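Local coordinates for protein tryptophan halogenase (Shewanella frigidimarina, PDB 2PYX) that is probably a flavin-dependent monooxygenase of the tryptophan halogenase family, expected to bind FAD and to halogenate an aromatic substrate such as tryptophan, at residues Gly16-Ile21 against Ile348-Ala353; Gly355-Glu358 against Ala362-Leu365. All blocks are in the same frame, centred on the assembly; numbering follows the deposited sequence. Where two conformers were deposited one is given.

Overall arrangement
Both contacts are partly buried; contact 2 lies nearer the centre of the chain, its own centre about 6 Å away against about 13 Å for contact 1. The chain passes from strand 347-349 of contact 1 almost directly to strand 355-356 of contact 2, and the two sites, about 12 Å apart between centres, also touch: CD2 of L365 packs 3.7 Å from OG1 of T17. Their chemistry differs. Contact 1 is a glycine-rich meeting of helix start and strand end at a predicted FAD site, bridged by a tartrate that backbone N-H groups grip from both segments. Contact 2 pairs small side chains with larger apolar ones, and a single water joins the two backbones.

Contact 1: Gly16-Ile21 against Ile348-Ala353; sequences GTAGWI and IAIGMA. With TLA (L(+)-tartaric acid), chain D.
The start of helix 16-31, which follows a glycine-rich sequence resembling the Rossmann GxGxxG motif, supplies one side of this contact through A18, which faces I350 and G351, just beyond the end of strand 347-349. G14, G16 and G19 fit the pattern, and G16, T17 and A18 are predicted to bind FAD. The methyl of A18 does all the direct touching. Its CB lies 3.5 Å from the carbonyl O of I350 and 4.0 Å from CA of G351, while CG2 of I350 is a looser apolar neighbour. The closest pair of CA atoms, A18 and G351, is 5.2 Å apart, a spacing that depends on G351 having no side chain: a CB there would run into the A18 methyl and into the tartrate. I368 and T371 of helix 363-377 also pack on A18 and I350 respectively.

No hydrogen bond runs directly between the segments; an L-tartrate, probably from the crystallisation liquor, joins them instead. T17 N donates to its carboxylate O4 and A18 N to its hydroxyl O3, two successive N-H groups at the start of the helix, where the helix dipole would be expected to favour an anion. From the other side, M352 N donates to O1 of the second carboxylate at 2.8 Å, with an N-H...O angle of 159°. The ligand thus occupies a place consistent with part of the predicted FAD site. A18 meets it twice: the bond from its N to tartrate O3 is 3.0 Å long and nearly straight, at 166°, and its CB lies 3.3 Å from the same hydroxyl oxygen.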
loop_
_atom_site.group_PDB
_atom_site.type_symbol
_atom_site.label_atom_id
_atom_site.label_comp_id
_atom_site.label_asym_id
_atom_site.label_seq_id
_atom_site.Cartn_x
_atom_site.Cartn_y
_atom_site.Cartn_z
ATOM N N GLY A 16 10.733 8.830 -9.389
ATOM C CA GLY A 16 9.839 8.675 -8.242
ATOM C C GLY A 16 10.008 7.308 -7.598
ATOM O O GLY A 16 10.947 6.571 -7.890
ATOM N N THR A 17 9.096 6.965 -6.713
ATOM C CA THR A 17 9.200 5.690 -6.032
ATOM C C THR A 17 9.009 4.545 -7.013
ATOM O O THR A 17 9.657 3.503 -6.884
ATOM C CB THR A 17 8.187 5.561 -4.904
ATOM O OG1 THR A 17 6.895 5.852 -5.419
ATOM C CG2 THR A 17 8.529 6.487 -3.785
ATOM N N ALA A 18 8.151 4.726 -8.012
ATOM C CA ALA A 18 7.887 3.646 -8.973
ATOM C C ALA A 18 9.139 3.286 -9.764
ATOM O O ALA A 18 9.556 2.126 -9.855
ATOM C CB ALA A 18 6.738 4.032 -9.893
ATOM N N GLY A 19 9.805 4.306 -10.294
ATOM C CA GLY A 19 10.964 4.073 -11.111
ATOM C C GLY A 19 12.157 3.581 -10.348
ATOM O O GLY A 19 12.821 2.613 -10.766
ATOM N N TRP A 20 12.417 4.213 -9.196
ATOM C CA TRP A 20 13.609 3.832 -8.435
ATOM C C TRP A 20 13.473 2.523 -7.671
ATOM O O TRP A 20 14.435 1.773 -7.546
ATOM C CB TRP A 20 14.091 4.950 -7.531
ATOM C CG TRP A 20 14.604 6.104 -8.326
ATOM C CD1 TRP A 20 13.987 7.319 -8.521
ATOM C CD2 TRP A 20 15.801 6.136 -9.080
ATOM N NE1 TRP A 20 14.757 8.113 -9.338
ATOM C CE2 TRP A 20 15.872 7.410 -9.695
ATOM C CE3 TRP A 20 16.833 5.220 -9.313
ATOM C CZ2 TRP A 20 16.930 7.774 -10.526
ATOM C CZ3 TRP A 20 17.882 5.600 -10.102
ATOM C CH2 TRP A 20 17.915 6.874 -10.711
ATOM N N ILE A 21 12.273 2.202 -7.196
ATOM C CA ILE A 21 12.126 0.870 -6.597
ATOM C C ILE A 21 12.349 -0.200 -7.665
ATOM O O ILE A 21 12.985 -1.231 -7.415
ATOM C CB ILE A 21 10.767 0.704 -5.903
ATOM C CG1 ILE A 21 10.770 1.491 -4.583
ATOM C CG2 ILE A 21 10.433 -0.786 -5.647
ATOM C CD1 ILE A 21 9.387 1.635 -3.950
ATOM N N ILE A 348 5.986 -2.646 -19.571
ATOM C CA ILE A 348 5.249 -2.905 -18.335
ATOM C C ILE A 348 5.108 -1.605 -17.538
ATOM O O ILE A 348 6.049 -0.841 -17.367
ATOM C CB ILE A 348 5.889 -4.079 -17.551
ATOM C CG1 ILE A 348 5.007 -4.521 -16.373
ATOM C CG2 ILE A 348 7.319 -3.769 -17.130
ATOM C CD1 ILE A 348 5.554 -5.730 -15.619
ATOM N N ALA A 349 3.889 -1.352 -17.056
ATOM C CA ALA A 349 3.588 -0.152 -16.302
ATOM C C ALA A 349 3.698 -0.445 -14.802
ATOM O O ALA A 349 3.161 -1.446 -14.304
ATOM C CB ALA A 349 2.215 0.394 -16.629
ATOM N N ILE A 350 4.374 0.446 -14.091
ATOM C CA ILE A 350 4.566 0.304 -12.653
ATOM C C ILE A 350 4.239 1.651 -11.985
ATOM O O ILE A 350 4.700 2.718 -12.445
ATOM C CB ILE A 350 5.991 -0.192 -12.305
ATOM C CG1 ILE A 350 6.255 -1.531 -13.019
ATOM C CG2 ILE A 350 6.219 -0.282 -10.809
ATOM C CD1 ILE A 350 7.555 -2.241 -12.696
ATOM N N GLY A 351 3.440 1.592 -10.932
ATOM C CA GLY A 351 2.942 2.773 -10.282
ATOM C C GLY A 351 1.658 3.263 -10.923
ATOM O O GLY A 351 0.854 2.445 -11.430
HETATM N N MSE A 352 1.425 4.572 -10.843
HETATM C CA MSE A 352 0.176 5.181 -11.308
HETATM C C MSE A 352 -0.051 5.014 -12.806
HETATM O O MSE A 352 -1.197 5.110 -13.278
HETATM C CB MSE A 352 0.140 6.653 -10.919
HETATM C CG MSE A 352 0.241 6.807 -9.420
HETATM SE SE MSE A 352 0.262 8.652 -8.805
HETATM C CE MSE A 352 -1.185 9.174 -9.572
ATOM N N ALA A 353 1.026 4.762 -13.564
ATOM C CA ALA A 353 0.874 4.483 -14.981
ATOM C C ALA A 353 0.027 3.232 -15.215
ATOM O O ALA A 353 -0.608 3.102 -16.278
ATOM C CB ALA A 353 2.211 4.339 -15.684
HETATM O O1 TLA D . 3.265 5.928 -9.174
HETATM O O11 TLA D . 3.935 7.218 -10.867
HETATM C C1 TLA D . 3.781 6.983 -9.647
HETATM C C2 TLA D . 4.244 8.025 -8.660
HETATM O O2 TLA D . 4.716 9.153 -9.421
HETATM C C3 TLA D . 5.357 7.497 -7.756
HETATM O O3 TLA D . 6.445 7.074 -8.543
HETATM C C4 TLA D . 5.779 8.555 -6.775
HETATM O O4 TLA D . 6.936 9.027 -6.884
HETATM O O41 TLA D . 4.935 8.923 -5.905
#

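Contact 2: Gly355-Glu358 against Ala362-Leu365; sequences GFIE and ASAL
I357 and S363 meet where the chain, having left strand 355-356, turns back to start helix 363-377. From CB of I357 the two branches part. CG2 stands anti to the carbonyl carbon, and CG1 sits between the backbone N and that carbon (chi1 49°), which sends the longer branch across to the helix start. CG1 comes to 4.0 Å from OG of S363, and CD1, at the tip of the extended branch, to 3.9 Å from the same oxygen. The serine hydroxyl therefore lies against the last two carbons of the isoleucine, in van der Waals contact. W401, I404, I405 and L408 of helix 383-413 also pack on I357.

One residue earlier, F356 meets the helix through its ring. The methyl of A364 lies near the ring plane, with CB 4.5 Å from CE1; A364 thus meets the edge rather than a face of the ring. F356 is also tied by its backbone to G337 of the neighbouring strand.

A water completes the join. It donates to the carbonyl O of E358 at 2.8 Å and accepts from S363 N at 3.0 Å, bridging the loop to an N-H at the beginning of the helix. The carboxylate of E358 turns elsewhere, to N253, W283 and Y412. E361, predicted to bind L-tryptophan, lies in the connecting loop, its side chain about 6 Å from that of S363. The direct touches are few, a methyl at a ring edge and aliphatic carbons against a hydroxyl, so between these segments direct contact is van der Waals only, while the hydrogen-bonded link runs through one water.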
loop_
_atom_site.group_PDB
_atom_site.type_symbol
_atom_site.label_atom_id
_atom_site.label_comp_id
_atom_site.label_asym_id
_atom_site.label_seq_id
_atom_site.Cartn_x
_atom_site.Cartn_y
_atom_site.Cartn_z
ATOM N N GLY A 355 -2.347 1.966 -12.653
ATOM C CA GLY A 355 -3.637 2.243 -12.072
ATOM C C GLY A 355 -3.485 2.983 -10.786
ATOM O O GLY A 355 -2.394 3.125 -10.248
ATOM N N PHE A 356 -4.610 3.465 -10.283
ATOM C CA PHE A 356 -4.600 4.210 -9.052
ATOM C C PHE A 356 -6.005 4.379 -8.553
ATOM O O PHE A 356 -6.911 4.749 -9.321
ATOM C CB PHE A 356 -3.989 5.579 -9.259
ATOM C CG PHE A 356 -3.857 6.368 -7.987
ATOM C CD1 PHE A 356 -2.896 6.035 -7.056
ATOM C CD2 PHE A 356 -4.743 7.382 -7.699
ATOM C CE1 PHE A 356 -2.787 6.743 -5.861
ATOM C CE2 PHE A 356 -4.644 8.101 -6.508
ATOM C CZ PHE A 356 -3.681 7.768 -5.591
ATOM N N ILE A 357 -6.154 4.241 -7.245
ATOM C CA ILE A 357 -7.412 4.513 -6.573
ATOM C C ILE A 357 -7.084 5.265 -5.282
ATOM O O ILE A 357 -5.910 5.422 -4.930
ATOM C CB ILE A 357 -8.142 3.204 -6.246
ATOM C CG1 ILE A 357 -7.128 2.237 -5.558
ATOM C CG2 ILE A 357 -8.690 2.562 -7.553
ATOM C CD1 ILE A 357 -7.712 1.161 -4.894
ATOM N N GLU A 358 -8.117 5.658 -4.536
ATOM C CA GLU A 358 -7.901 6.216 -3.200
ATOM C C GLU A 358 -6.936 5.359 -2.369
ATOM O O GLU A 358 -6.914 4.111 -2.491
ATOM C CB GLU A 358 -9.250 6.285 -2.462
ATOM C CG GLU A 358 -9.871 4.921 -2.195
ATOM C CD GLU A 358 -11.305 5.058 -1.835
ATOM O OE1 GLU A 358 -12.106 5.352 -2.745
ATOM O OE2 GLU A 358 -11.609 4.962 -0.615
ATOM N N ALA A 362 -3.715 1.617 1.422
ATOM C CA ALA A 362 -2.356 1.880 0.970
ATOM C C ALA A 362 -1.880 0.868 -0.088
ATOM O O ALA A 362 -0.849 0.203 0.063
ATOM C CB ALA A 362 -1.394 1.964 2.192
ATOM N N SER A 363 -2.596 0.781 -1.189
ATOM C CA SER A 363 -2.241 -0.170 -2.227
ATOM C C SER A 363 -1.129 0.311 -3.122
ATOM O O SER A 363 -0.497 -0.492 -3.803
ATOM C CB SER A 363 -3.466 -0.567 -3.065
ATOM O OG SER A 363 -4.000 0.530 -3.764
ATOM N N ALA A 364 -0.828 1.599 -3.112
ATOM C CA ALA A 364 0.031 2.154 -4.182
ATOM C C ALA A 364 1.466 1.620 -4.150
ATOM O O ALA A 364 1.962 1.100 -5.169
ATOM C CB ALA A 364 0.016 3.657 -4.176
ATOM N N LEU A 365 2.160 1.786 -3.018
ATOM C CA LEU A 365 3.547 1.250 -2.961
ATOM C C LEU A 365 3.562 -0.288 -3.000
ATOM O O LEU A 365 4.470 -0.895 -3.569
ATOM C CB LEU A 365 4.293 1.778 -1.745
ATOM C CG LEU A 365 4.790 3.214 -1.911
ATOM C CD1 LEU A 365 5.252 3.773 -0.560
ATOM C CD2 LEU A 365 5.916 3.276 -2.927
HETATM O O HOH W 1 -5.357 1.879 -1.862
#